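Local atomic coordinates of nickel ABC transporter (Nickel-binding protein) (Bacillus halodurans, PDB entry 3T66), a protein that probably serves as the extracellular solute-binding component of an ABC importer for nickel, in a family that also includes peptide-binding proteins. Residues V53-W58 against E132-L137; H242-N247 against R260-L265; G285-T290 against Y396-T401; Y402-A407 against S412-E417; T419-E424 against E439-Y444. All coordinates share one frame; numbering follows the deposited sequence.

Interaction 1: residues V53-W58 against E132-L137; sequences VTIAPW and EFISEL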
# COMPACT_ATOMS: atom_id res chain seq x y z
N VAL A 53 -12.35 -4.65 -1.71
CA VAL A 53 -11.09 -4.01 -2.03
C VAL A 53 -11.12 -3.21 -3.36
O VAL A 53 -10.10 -3.03 -4.01
CB VAL A 53 -9.94 -5.02 -2.02
CG1 VAL A 53 -8.65 -4.32 -1.79
CG2 VAL A 53 -10.11 -6.01 -0.90
N THR A 54 -12.28 -2.72 -3.77
CA THR A 54 -12.29 -1.84 -4.94
C THR A 54 -12.60 -0.39 -4.59
O THR A 54 -13.05 -0.10 -3.49
CB THR A 54 -13.26 -2.30 -6.08
OG1 THR A 54 -14.57 -1.79 -5.85
CG2 THR A 54 -13.36 -3.80 -6.14
N ILE A 55 -12.37 0.49 -5.56
CA ILE A 55 -12.73 1.90 -5.54
C ILE A 55 -14.25 2.12 -5.47
O ILE A 55 -14.98 1.79 -6.41
CB ILE A 55 -12.13 2.55 -6.77
CG1 ILE A 55 -10.58 2.40 -6.70
CG2 ILE A 55 -12.51 4.00 -6.83
CD1 ILE A 55 -9.83 1.81 -7.96
N ALA A 56 -14.70 2.67 -4.33
CA ALA A 56 -16.11 2.84 -4.00
C ALA A 56 -16.46 4.30 -3.69
O ALA A 56 -15.63 5.05 -3.16
CB ALA A 56 -16.46 2.01 -2.84
N PRO A 57 -17.68 4.70 -3.91
CA PRO A 57 -18.05 6.04 -3.51
C PRO A 57 -18.09 6.23 -2.02
O PRO A 57 -18.46 5.35 -1.30
CB PRO A 57 -19.45 6.17 -4.08
CG PRO A 57 -19.84 4.87 -4.49
CD PRO A 57 -18.64 4.18 -4.87
N TRP A 58 -17.67 7.40 -1.57
CA TRP A 58 -17.81 7.79 -0.21
C TRP A 58 -18.54 9.11 -0.21
O TRP A 58 -19.72 9.14 -0.21
CB TRP A 58 -16.44 7.92 0.40
CG TRP A 58 -16.38 7.75 1.83
CD1 TRP A 58 -17.37 7.41 2.63
CD2 TRP A 58 -15.25 7.92 2.63
NE1 TRP A 58 -16.95 7.36 3.90
CE2 TRP A 58 -15.62 7.66 3.92
CE3 TRP A 58 -13.94 8.27 2.37
CZ2 TRP A 58 -14.75 7.74 4.96
CZ3 TRP A 58 -13.08 8.34 3.39
CH2 TRP A 58 -13.48 8.10 4.67
N GLU A 132 -6.75 6.71 -14.94
CA GLU A 132 -6.71 6.33 -13.55
C GLU A 132 -7.00 7.50 -12.66
O GLU A 132 -6.69 7.46 -11.48
CB GLU A 132 -5.43 5.58 -13.20
CG GLU A 132 -4.15 6.06 -13.85
CD GLU A 132 -3.89 5.55 -15.30
OE1 GLU A 132 -3.02 4.63 -15.48
OE2 GLU A 132 -4.51 6.09 -16.23
N PHE A 133 -7.65 8.53 -13.22
CA PHE A 133 -7.94 9.76 -12.47
C PHE A 133 -8.72 9.52 -11.15
O PHE A 133 -8.28 9.98 -10.12
CB PHE A 133 -8.60 10.86 -13.37
CG PHE A 133 -9.19 12.02 -12.58
CD1 PHE A 133 -8.38 12.98 -12.02
CD2 PHE A 133 -10.54 12.11 -12.37
CE1 PHE A 133 -8.91 14.03 -11.24
CE2 PHE A 133 -11.08 13.17 -11.59
CZ PHE A 133 -10.26 14.12 -11.03
N ILE A 134 -9.84 8.79 -11.17
CA ILE A 134 -10.66 8.63 -9.96
C ILE A 134 -9.88 8.07 -8.80
O ILE A 134 -9.94 8.60 -7.70
CB ILE A 134 -11.96 7.81 -10.18
CG1 ILE A 134 -12.95 8.63 -11.02
CG2 ILE A 134 -12.67 7.52 -8.86
CD1 ILE A 134 -13.06 10.09 -10.64
N SER A 135 -9.10 7.02 -9.06
CA SER A 135 -8.39 6.37 -7.98
C SER A 135 -7.47 7.34 -7.20
O SER A 135 -7.11 7.07 -6.03
CB SER A 135 -7.67 5.11 -8.46
OG SER A 135 -6.37 5.40 -8.94
N GLU A 136 -7.12 8.47 -7.84
CA GLU A 136 -6.30 9.47 -7.19
C GLU A 136 -7.06 10.18 -6.12
O GLU A 136 -6.43 10.71 -5.20
CB GLU A 136 -5.79 10.54 -8.14
CG GLU A 136 -4.76 10.06 -9.17
CD GLU A 136 -3.40 9.67 -8.60
OE1 GLU A 136 -3.08 9.98 -7.40
OE2 GLU A 136 -2.65 9.05 -9.38
N LEU A 137 -8.39 10.19 -6.20
CA LEU A 137 -9.18 10.92 -5.22
C LEU A 137 -9.29 10.19 -3.88
O LEU A 137 -9.77 10.73 -2.88
CB LEU A 137 -10.52 11.32 -5.80
CG LEU A 137 -10.38 12.18 -7.06
CD1 LEU A 137 -11.73 12.51 -7.69
CD2 LEU A 137 -9.60 13.45 -6.76

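Interaction 2: residues H242-N247 against R260-L265; sequences HNLTMN and RAVDVL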
# COMPACT_ATOMS: atom_id res chain seq x y z
N HIS A 242 6.98 -7.89 -0.88
CA HIS A 242 8.40 -8.07 -1.07
C HIS A 242 8.68 -9.01 -2.19
O HIS A 242 7.96 -9.98 -2.36
CB HIS A 242 9.08 -8.58 0.19
CG HIS A 242 9.05 -7.60 1.30
ND1 HIS A 242 9.07 -6.24 1.08
CD2 HIS A 242 8.97 -7.77 2.64
CE1 HIS A 242 9.02 -5.62 2.25
NE2 HIS A 242 8.96 -6.53 3.21
N ASN A 243 9.74 -8.75 -2.94
CA ASN A 243 10.14 -9.68 -3.97
C ASN A 243 11.62 -9.68 -4.23
O ASN A 243 12.35 -8.77 -3.84
CB ASN A 243 9.44 -9.30 -5.28
CG ASN A 243 9.77 -7.89 -5.73
OD1 ASN A 243 10.94 -7.54 -5.91
ND2 ASN A 243 8.74 -7.07 -5.90
N LEU A 244 12.05 -10.72 -4.92
CA LEU A 244 13.31 -10.67 -5.66
C LEU A 244 13.05 -10.08 -7.04
O LEU A 244 12.55 -10.79 -7.92
CB LEU A 244 13.93 -12.06 -5.82
CG LEU A 244 14.26 -12.86 -4.57
CD1 LEU A 244 14.91 -14.18 -4.93
CD2 LEU A 244 15.17 -12.02 -3.74
N THR A 245 13.37 -8.81 -7.24
CA THR A 245 13.34 -8.24 -8.58
C THR A 245 14.57 -8.71 -9.38
O THR A 245 15.71 -8.53 -8.94
CB THR A 245 13.33 -6.71 -8.52
OG1 THR A 245 12.11 -6.26 -7.91
CG2 THR A 245 13.47 -6.10 -9.92
N MET A 246 14.32 -9.29 -10.57
CA MET A 246 15.34 -9.85 -11.47
C MET A 246 15.88 -8.88 -12.51
O MET A 246 15.24 -7.89 -12.81
CB MET A 246 14.76 -11.06 -12.19
CG MET A 246 14.16 -12.03 -11.21
SD MET A 246 13.37 -13.39 -12.04
CE MET A 246 13.05 -14.50 -10.67
N ASN A 247 17.07 -9.18 -13.05
CA ASN A 247 17.69 -8.38 -14.11
C ASN A 247 17.83 -9.18 -15.42
O ASN A 247 18.82 -9.88 -15.61
CB ASN A 247 19.05 -7.85 -13.67
CG ASN A 247 19.76 -7.04 -14.76
OD1 ASN A 247 19.29 -6.94 -15.90
ND2 ASN A 247 20.91 -6.45 -14.40
N ARG A 260 12.04 -19.41 -12.98
CA ARG A 260 11.24 -20.39 -12.25
C ARG A 260 11.95 -20.97 -11.05
O ARG A 260 11.35 -21.29 -10.03
CB ARG A 260 10.94 -21.51 -13.19
CG ARG A 260 9.66 -21.32 -13.89
CD ARG A 260 9.69 -21.85 -15.30
NE ARG A 260 8.43 -21.52 -15.97
CZ ARG A 260 8.11 -21.86 -17.21
NH1 ARG A 260 8.94 -22.53 -18.00
NH2 ARG A 260 6.94 -21.48 -17.68
N ALA A 261 13.26 -21.13 -11.20
CA ALA A 261 14.06 -21.82 -10.22
C ALA A 261 14.34 -20.90 -9.01
O ALA A 261 14.08 -21.28 -7.85
CB ALA A 261 15.34 -22.31 -10.88
N VAL A 262 14.88 -19.70 -9.30
CA VAL A 262 15.07 -18.63 -8.32
C VAL A 262 13.75 -18.47 -7.58
O VAL A 262 13.71 -18.37 -6.35
CB VAL A 262 15.44 -17.30 -8.99
CG1 VAL A 262 15.21 -16.14 -8.07
CG2 VAL A 262 16.85 -17.29 -9.41
N ASP A 263 12.65 -18.50 -8.32
CA ASP A 263 11.35 -18.39 -7.71
C ASP A 263 11.08 -19.45 -6.65
O ASP A 263 10.19 -19.26 -5.83
CB ASP A 263 10.23 -18.42 -8.75
CG ASP A 263 8.88 -18.02 -8.15
OD1 ASP A 263 8.81 -16.90 -7.56
OD2 ASP A 263 7.89 -18.80 -8.26
N VAL A 264 11.81 -20.57 -6.68
CA VAL A 264 11.56 -21.64 -5.68
C VAL A 264 12.64 -21.73 -4.58
O VAL A 264 12.39 -22.29 -3.51
CB VAL A 264 11.26 -23.03 -6.32
N LEU A 265 13.82 -21.16 -4.82
CA LEU A 265 14.94 -21.33 -3.89
C LEU A 265 14.62 -20.88 -2.44
O LEU A 265 15.12 -21.48 -1.50
CB LEU A 265 16.25 -20.71 -4.44

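Interaction 3: residues G285-T290 against Y396-T401; sequences GPFIPT and YYLNAT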
# COMPACT_ATOMS: atom_id res chain seq x y z
N GLY A 285 2.08 -13.71 -5.41
CA GLY A 285 2.15 -12.75 -6.50
C GLY A 285 2.24 -11.29 -6.08
O GLY A 285 2.33 -10.98 -4.90
N PRO A 286 2.23 -10.36 -7.07
CA PRO A 286 2.41 -8.98 -6.72
C PRO A 286 1.19 -8.47 -5.99
O PRO A 286 1.35 -7.60 -5.16
CB PRO A 286 2.51 -8.32 -8.06
CG PRO A 286 1.71 -9.09 -8.89
CD PRO A 286 1.87 -10.50 -8.48
N PHE A 287 0.00 -9.04 -6.24
CA PHE A 287 -1.26 -8.51 -5.71
C PHE A 287 -1.88 -9.40 -4.69
O PHE A 287 -1.90 -10.62 -4.86
CB PHE A 287 -2.29 -8.34 -6.83
CG PHE A 287 -1.80 -7.54 -8.00
CD1 PHE A 287 -1.18 -6.32 -7.81
CD2 PHE A 287 -1.93 -8.02 -9.27
CE1 PHE A 287 -0.73 -5.59 -8.85
CE2 PHE A 287 -1.48 -7.30 -10.31
CZ PHE A 287 -0.89 -6.06 -10.09
N ILE A 288 -2.44 -8.79 -3.65
CA ILE A 288 -3.03 -9.55 -2.57
C ILE A 288 -4.29 -10.27 -2.99
O ILE A 288 -5.07 -9.79 -3.79
CB ILE A 288 -3.31 -8.73 -1.30
CG1 ILE A 288 -3.93 -7.40 -1.63
CG2 ILE A 288 -2.03 -8.50 -0.54
CD1 ILE A 288 -4.83 -6.98 -0.56
N PRO A 289 -4.51 -11.44 -2.42
CA PRO A 289 -5.57 -12.23 -2.97
C PRO A 289 -6.93 -11.51 -3.01
O PRO A 289 -7.67 -11.70 -3.96
CB PRO A 289 -5.59 -13.46 -2.04
CG PRO A 289 -4.19 -13.46 -1.40
CD PRO A 289 -3.95 -12.03 -1.19
N THR A 290 -7.25 -10.68 -2.02
CA THR A 290 -8.59 -10.12 -1.89
C THR A 290 -8.97 -9.07 -2.95
O THR A 290 -10.13 -8.66 -3.07
CB THR A 290 -8.78 -9.55 -0.49
OG1 THR A 290 -7.50 -9.49 0.16
CG2 THR A 290 -9.61 -10.48 0.31
N TYR A 396 -0.31 2.19 -12.42
CA TYR A 396 0.97 2.83 -12.24
C TYR A 396 2.02 1.77 -12.01
O TYR A 396 3.06 1.80 -12.65
CB TYR A 396 1.01 3.87 -11.11
CG TYR A 396 2.44 4.40 -10.94
CD1 TYR A 396 2.90 5.52 -11.68
CD2 TYR A 396 3.36 3.71 -10.10
CE1 TYR A 396 4.22 5.96 -11.55
CE2 TYR A 396 4.67 4.14 -9.97
CZ TYR A 396 5.10 5.26 -10.69
OH TYR A 396 6.41 5.63 -10.53
N TYR A 397 1.79 0.84 -11.11
CA TYR A 397 2.84 -0.13 -10.81
C TYR A 397 3.29 -0.88 -12.06
O TYR A 397 4.50 -1.05 -12.34
CB TYR A 397 2.33 -1.13 -9.80
CG TYR A 397 3.14 -2.36 -9.74
CD1 TYR A 397 4.43 -2.34 -9.20
CD2 TYR A 397 2.63 -3.58 -10.21
CE1 TYR A 397 5.20 -3.50 -9.10
CE2 TYR A 397 3.39 -4.77 -10.14
CZ TYR A 397 4.69 -4.73 -9.56
OH TYR A 397 5.46 -5.88 -9.46
N LEU A 398 2.30 -1.35 -12.80
CA LEU A 398 2.57 -2.29 -13.84
C LEU A 398 3.29 -1.54 -14.89
O LEU A 398 4.36 -1.95 -15.32
CB LEU A 398 1.29 -2.85 -14.42
CG LEU A 398 0.67 -3.94 -13.57
CD1 LEU A 398 -0.71 -4.22 -14.09
CD2 LEU A 398 1.52 -5.16 -13.58
N ASN A 399 2.72 -0.43 -15.30
CA ASN A 399 3.38 0.35 -16.29
C ASN A 399 4.82 0.68 -15.86
O ASN A 399 5.78 0.47 -16.63
CB ASN A 399 2.61 1.61 -16.60
CG ASN A 399 3.03 2.20 -17.91
OD1 ASN A 399 2.52 1.83 -18.98
ND2 ASN A 399 4.01 3.10 -17.85
N ALA A 400 4.98 1.14 -14.62
CA ALA A 400 6.28 1.55 -14.15
C ALA A 400 7.28 0.40 -14.19
O ALA A 400 8.46 0.60 -14.52
CB ALA A 400 6.19 2.13 -12.79
N THR A 401 6.85 -0.80 -13.89
CA THR A 401 7.84 -1.87 -13.68
C THR A 401 8.05 -2.80 -14.90
O THR A 401 9.06 -3.55 -14.98
CB THR A 401 7.46 -2.64 -12.42
OG1 THR A 401 7.18 -1.68 -11.37
CG2 THR A 401 8.56 -3.54 -11.99

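Interaction 4: residues Y402-A407 against S412-E417; sequences YHPTGA and SVNDPE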
# COMPACT_ATOMS: atom_id res chain seq x y z
N TYR A 402 7.12 -2.75 -15.84
CA TYR A 402 7.06 -3.75 -16.89
C TYR A 402 7.06 -3.18 -18.28
O TYR A 402 7.55 -3.81 -19.20
CB TYR A 402 5.82 -4.59 -16.68
CG TYR A 402 5.90 -5.39 -15.42
CD1 TYR A 402 6.79 -6.47 -15.32
CD2 TYR A 402 5.11 -5.06 -14.32
CE1 TYR A 402 6.89 -7.22 -14.17
CE2 TYR A 402 5.19 -5.80 -13.15
CZ TYR A 402 6.09 -6.89 -13.08
OH TYR A 402 6.20 -7.64 -11.93
N HIS A 403 6.50 -1.99 -18.47
CA HIS A 403 6.49 -1.44 -19.81
C HIS A 403 7.89 -0.99 -20.21
O HIS A 403 8.60 -0.43 -19.38
CB HIS A 403 5.50 -0.30 -19.92
CG HIS A 403 5.39 0.23 -21.30
ND1 HIS A 403 6.41 0.93 -21.91
CD2 HIS A 403 4.39 0.14 -22.21
CE1 HIS A 403 6.04 1.25 -23.14
NE2 HIS A 403 4.81 0.80 -23.34
N PRO A 404 8.32 -1.27 -21.46
CA PRO A 404 9.62 -0.79 -21.99
C PRO A 404 9.99 0.63 -21.54
O PRO A 404 11.11 0.86 -21.15
CB PRO A 404 9.40 -0.81 -23.52
CG PRO A 404 8.23 -1.78 -23.77
CD PRO A 404 7.64 -2.17 -22.42
N THR A 405 9.03 1.55 -21.58
CA THR A 405 9.23 2.95 -21.22
C THR A 405 9.22 3.18 -19.70
O THR A 405 9.48 4.28 -19.23
CB THR A 405 8.12 3.82 -21.89
N GLY A 406 8.89 2.17 -18.95
CA GLY A 406 8.60 2.38 -17.57
C GLY A 406 9.67 2.97 -16.71
O GLY A 406 10.80 2.57 -16.74
N ALA A 407 9.26 3.89 -15.86
CA ALA A 407 10.14 4.70 -15.07
C ALA A 407 10.97 3.88 -14.15
O ALA A 407 12.10 4.20 -13.87
CB ALA A 407 9.34 5.65 -14.28
N SER A 412 15.41 -4.09 -17.65
CA SER A 412 15.39 -4.10 -19.11
C SER A 412 14.27 -5.05 -19.62
O SER A 412 14.43 -5.78 -20.60
CB SER A 412 16.78 -4.47 -19.66
N VAL A 413 13.13 -5.03 -18.91
CA VAL A 413 11.96 -5.89 -19.18
C VAL A 413 11.28 -5.41 -20.42
O VAL A 413 10.88 -4.23 -20.49
CB VAL A 413 10.86 -5.77 -18.10
CG1 VAL A 413 9.71 -6.73 -18.42
CG2 VAL A 413 11.41 -5.94 -16.63
N ASN A 414 11.12 -6.30 -21.39
CA ASN A 414 10.45 -5.88 -22.61
C ASN A 414 9.83 -7.01 -23.39
O ASN A 414 10.36 -7.48 -24.37
CB ASN A 414 11.41 -4.99 -23.43
CG ASN A 414 11.00 -4.85 -24.88
OD1 ASN A 414 11.84 -5.01 -25.76
ND2 ASN A 414 9.72 -4.55 -25.15
N ASP A 415 8.65 -7.41 -22.93
CA ASP A 415 7.95 -8.52 -23.53
C ASP A 415 6.70 -7.98 -24.24
O ASP A 415 5.80 -7.43 -23.59
CB ASP A 415 7.56 -9.49 -22.43
CG ASP A 415 7.00 -10.76 -22.96
OD1 ASP A 415 7.48 -11.79 -22.43
OD2 ASP A 415 6.08 -10.74 -23.85
N PRO A 416 6.64 -8.15 -25.57
CA PRO A 416 5.61 -7.47 -26.36
C PRO A 416 4.21 -7.93 -26.01
O PRO A 416 3.32 -7.11 -25.97
CB PRO A 416 5.98 -7.82 -27.81
CG PRO A 416 7.45 -8.22 -27.73
CD PRO A 416 7.55 -8.94 -26.42
N GLU A 417 4.01 -9.21 -25.73
CA GLU A 417 2.68 -9.64 -25.30
C GLU A 417 2.17 -8.82 -24.08
O GLU A 417 1.15 -8.14 -24.17
CB GLU A 417 2.61 -11.16 -25.08
CG GLU A 417 1.52 -11.60 -24.11
CD GLU A 417 1.10 -13.07 -24.27
OE1 GLU A 417 -0.13 -13.29 -24.32
OE2 GLU A 417 1.96 -14.00 -24.35

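Interaction 5: residues T419-E424 against E439-Y444; sequences TGIIDE and EQAAAY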
# COMPACT_ATOMS: atom_id res chain seq x y z
N THR A 419 3.55 -5.92 -22.90
CA THR A 419 3.39 -4.59 -23.36
C THR A 419 2.05 -4.40 -24.06
O THR A 419 1.40 -3.33 -23.94
CB THR A 419 4.52 -4.25 -24.23
OG1 THR A 419 5.71 -4.43 -23.45
CG2 THR A 419 4.38 -2.79 -24.78
N GLY A 420 1.60 -5.46 -24.73
CA GLY A 420 0.29 -5.44 -25.37
C GLY A 420 -0.77 -5.03 -24.36
O GLY A 420 -1.53 -4.07 -24.54
N ILE A 421 -0.79 -5.77 -23.25
CA ILE A 421 -1.85 -5.63 -22.29
C ILE A 421 -1.74 -4.28 -21.66
O ILE A 421 -2.72 -3.53 -21.60
CB ILE A 421 -1.78 -6.74 -21.26
CG1 ILE A 421 -1.79 -8.10 -21.97
CG2 ILE A 421 -2.97 -6.65 -20.35
CD1 ILE A 421 -1.51 -9.28 -21.07
N ILE A 422 -0.54 -3.94 -21.22
CA ILE A 422 -0.35 -2.68 -20.48
C ILE A 422 -0.81 -1.53 -21.35
O ILE A 422 -1.53 -0.67 -20.89
CB ILE A 422 1.08 -2.50 -19.90
CG1 ILE A 422 1.33 -3.60 -18.85
CG2 ILE A 422 1.25 -1.08 -19.31
CD1 ILE A 422 2.80 -3.94 -18.61
N ASP A 423 -0.44 -1.58 -22.62
CA ASP A 423 -1.03 -0.68 -23.60
C ASP A 423 -2.58 -0.58 -23.59
O ASP A 423 -3.11 0.54 -23.46
CB ASP A 423 -0.51 -1.02 -25.00
CG ASP A 423 0.95 -0.66 -25.19
OD1 ASP A 423 1.53 -0.10 -24.22
OD2 ASP A 423 1.53 -0.91 -26.29
N GLU A 424 -3.32 -1.68 -23.74
CA GLU A 424 -4.79 -1.52 -23.73
C GLU A 424 -5.13 -0.91 -22.40
O GLU A 424 -5.89 0.07 -22.35
CB GLU A 424 -5.61 -2.81 -23.97
N GLU A 439 -5.58 -8.70 -14.32
CA GLU A 439 -5.52 -10.11 -13.98
C GLU A 439 -4.69 -10.79 -15.02
O GLU A 439 -4.01 -11.74 -14.75
CB GLU A 439 -6.92 -10.75 -13.98
CG GLU A 439 -7.64 -11.03 -12.63
CD GLU A 439 -8.26 -12.42 -12.52
OE1 GLU A 439 -7.58 -13.35 -12.89
OE2 GLU A 439 -9.40 -12.59 -12.04
N GLN A 440 -4.76 -10.31 -16.24
CA GLN A 440 -4.08 -10.92 -17.35
C GLN A 440 -2.62 -10.60 -17.32
O GLN A 440 -1.80 -11.41 -17.64
CB GLN A 440 -4.62 -10.36 -18.64
CG GLN A 440 -6.01 -10.76 -18.97
CD GLN A 440 -6.40 -10.27 -20.31
OE1 GLN A 440 -7.56 -10.03 -20.59
NE2 GLN A 440 -5.43 -10.13 -21.16
N ALA A 441 -2.32 -9.37 -17.00
CA ALA A 441 -0.97 -8.96 -16.90
C ALA A 441 -0.39 -9.73 -15.71
O ALA A 441 0.72 -10.23 -15.78
CB ALA A 441 -0.91 -7.48 -16.69
N ALA A 442 -1.17 -9.85 -14.64
CA ALA A 442 -0.74 -10.64 -13.51
C ALA A 442 -0.45 -12.07 -13.98
O ALA A 442 0.72 -12.49 -14.01
CB ALA A 442 -1.77 -10.62 -12.47
N ALA A 443 -1.48 -12.79 -14.40
CA ALA A 443 -1.33 -14.11 -15.01
C ALA A 443 -0.09 -14.21 -15.92
O ALA A 443 0.73 -15.13 -15.84
CB ALA A 443 -2.59 -14.44 -15.81
N TYR A 444 0.05 -13.27 -16.82
CA TYR A 444 1.12 -13.39 -17.74
C TYR A 444 2.47 -13.30 -17.03
O TYR A 444 3.40 -14.02 -17.39
CB TYR A 444 1.01 -12.35 -18.81
CG TYR A 444 2.11 -12.50 -19.74
CD1 TYR A 444 2.09 -13.51 -20.68
CD2 TYR A 444 3.21 -11.69 -19.66
CE1 TYR A 444 3.13 -13.69 -21.56
CE2 TYR A 444 4.26 -11.85 -20.51
CZ TYR A 444 4.23 -12.85 -21.48
OH TYR A 444 5.28 -13.02 -22.37

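Interaction 1: residues V53-W58 against E132-L137
Ile-55 and Ile-134 meet beside the indole of Trp-63, the flat group that both side chains touch from the neighbouring strand 60-64, whereas across the contact itself the groups that meet are aliphatic. The CG2 methyls of the two isoleucines approach to 4.1 Å, their side chains crossing obliquely. In Ile-55 the first torsion (chi1 -61°) sets CG2 opposite the backbone N and keeps CG1 beside that N, anti to the carbonyl carbon, so the two branches part: CG2 serves Ile-134, while CD1 comes up to the CB of Ser-135, 4.0 Å away. Ile-55 is thus the one side chain that bridges two consecutive residues of 132-137. The CB of Ser-135 offers it a methylene surface, because the hydroxyl is turned back along its own chain. OG donates to the carbonyl O of Glu-132 at 3.3 Å, tilted 19° from the carbonyl plane, a rather long bond that supplies the buried hydroxyl with a partner. Two backbone bonds keep the turn compact, from Glu-136 N to Phe-133 O (3.0 Å) and from Leu-137 N to Ile-134 O (2.7 Å). Ile-134 also packs on Trp-71 and Ile-73 of strand 70-75, and Glu-136 forms a salt bridge with Arg-391. The contact therefore joins the short hairpin of strands 46-48 and 55-57 to a segment lying against the four-stranded antiparallel sheet that contains 60-64 and 70-75.

Interaction 2: residues H242-N247 against R260-L265
Next to Val-262, the residue that meets both Leu-244 and Met-246, the carboxylate of Asp-263 is gripped by several groups: OD1 takes a salt bridge from Arg-268 and a hydrogen bond with Ser-452 OG, and OD2 pairs with Lys-449. Such a setting would be expected to favour the charged carboxylate. The contact between strand and helix is apolar and centres on one methyl. Val-262 CG1 lies opposite its backbone N (chi1 162°), pointing off the helix at the strand, and is shared by two side chains that the strand projects on the same face. Leu-244 brings CD1 to 3.7 Å from CG1, the side chains crossing at a slant. Met-246 arrives differently: its chain is extended beyond CG and meets Val-262 tip to tip, CE lying 3.8 Å from CG1 and 4.0 Å from the CB of Val-262. On the other face of the strand, Thr-245 OG1 donates to Asn-243 OD1 at 2.6 Å, well out of the amide plane, with a tilt of 34°; polar side chains are thereby linked away from the helix. Strand 240-246 runs antiparallel between 381-387 and 451-464, Leu-244 pairing through its backbone with Ser-452. Helix 256-265 packs across the apolar face of this strand, and Arg-260 and Ala-261 meet Tyr-310 of helix 304-314 beyond it.

Interaction 3: residues G285-T290 against Y396-T401
Phe-287 and Pro-286 form a double bump on the 285-290 loop, and the side chains of Tyr-397 and Leu-398 on helix 395-402 receive it. The two loop residues are themselves stacked: Pro-286 CG sits over the centre of the Phe-287 ring, 3.8 Å above its plane, so ring and pyrrolidine advance as one apolar block. The far end of the phenyl ring abuts the shallow notch between the two helix side chains, CE1 lying 4.1 Å from Tyr-397 CD2 and CZ 4.3 Å from Leu-398 CD2. The two aromatic side chains meet at a slant. Farther out along the tyrosine, Pro-286 CB rests 4.2 Å from Tyr-397 CE2, close to the phenol oxygen. With CG opposite the backbone N (chi1 162°), Tyr-397 extends from the helix toward the proline, and its OH is hydrogen-bonded with that of Tyr-402. The carbonyl O of Tyr-397 accepts both Thr-401 N and Thr-401 OG1, from opposite faces of the carbonyl plane. Phe-287 also packs on Thr-438 of helix 431-447 and meets Phe-293 edge-to-face. This is hydrophobic core packing of an irregular loop on a helix, within a fold of the periplasmic-binding-protein clan.

Interaction 4: residues Y402-A407 against S412-E417
Val-413 and Asn-414 owe their contacts with Tyr-402 and Pro-404 to similar first torsions. In Val-413, CG1 is placed opposite the backbone N (chi1 -178°), which carries this methyl to 3.7 Å from the carbonyl O of Tyr-402 and, at 4.3 Å from CD1, to the edge of the tyrosine ring near its plane. In Asn-414, CG likewise lies opposite the N (chi1 162°), and the amide extends across the proline: ND2 is 3.4 Å from Pro-404 CG, the two side chains crossing at about a right angle. Pro-404 and Asn-414 meet at the surface, whereas Val-413 is buried.

The shape of 402-407 is fixed from within. His-403 to Gly-406 form a type I beta turn closed by Gly-406 N to His-403 O (2.7 Å). His-403 ND1 accepts Thr-405 N in the plane of the imidazole, at 2.7 Å and nearly straight (164°), which favours one rotation of the ring; Pro-404 CD lies over one face, toward its rim. Between the two segments, Asn-409 ND2 bonds both His-403 O and Val-413 O, tying the carbonyls together. At the far end Asp-415 is the N-cap of helix 416-426, its OD2 accepting Glu-417 N in a weak bond. A type I beta turn after one helix and an Asp N-cap before the next thus shape the loop that connects helices 395-402 and 416-426.

Interaction 5: residues T419-E424 against E439-Y444
Ile-421 is the side chain of helix 416-426 that meets Gln-440 and Ala-441 of helix 431-447, and both of its branches are used. CD1 of Ile-421 lies over the backbone of the second helix, 4.0 Å from Gln-440 O. The same methyl also rests against the glutamine side chain, 4.0 Å from Gln-440 NE2. CG2 takes the small partner, 4.3 Å from Ala-441 CB. The chain of Ile-421 is stretched from CA to CD1 (chi2 171°), which is how its end reaches the opposite helix. Gln-440 is extended as well and crosses the isoleucine at a slant, its aliphatic part and amide forming a partly polar flank on the solvent side. Alanine at 441 is small, and the CA atoms of Ile-421 and Ala-441 are only 6.4 Å apart.

Behind this first shell, regular helical bonds set the geometry. Gln-440 O, which the isoleucine methyl touches, is already taken by Tyr-444 N at 2.7 Å, so this carbonyl has a hydrogen-bond partner within its own helix. Farther along, Leu-418 packs on Ala-441 and Tyr-444, and Tyr-444 OH is hydrogen-bonded to Asp-415 OD1 at the start of helix 416-426. The two helices follow each other in the chain and run roughly antiparallel, while Ile-422 faces Asn-399 and Tyr-402 of helix 395-402, which packs against the same pair.

Overall arrangement
Interactions 3, 4 and 5 form one cluster: the centres of interactions 3 and 4 each lie about 11 Å from that of interaction 5. Phe-287 CE2 is 4.0 Å from Ala-442 CB, and Thr-401 O is 3.7 Å from Val-413 CG2. Interactions 4 and 5 share helix 416-426, with Pro-404 and His-403 packing on Thr-419 and Asp-423. Interaction 2 is near without touching, its nearest atoms about 5 Å from interactions 3 and 4. Interaction 1 lies across the chain's centre from interaction 2, about 32 Å between centres, but meets the 285-290 loop where Val-53 CG2 approaches Thr-290 O at 3.4 Å. All five lie away from the calcium-binding Asp-179.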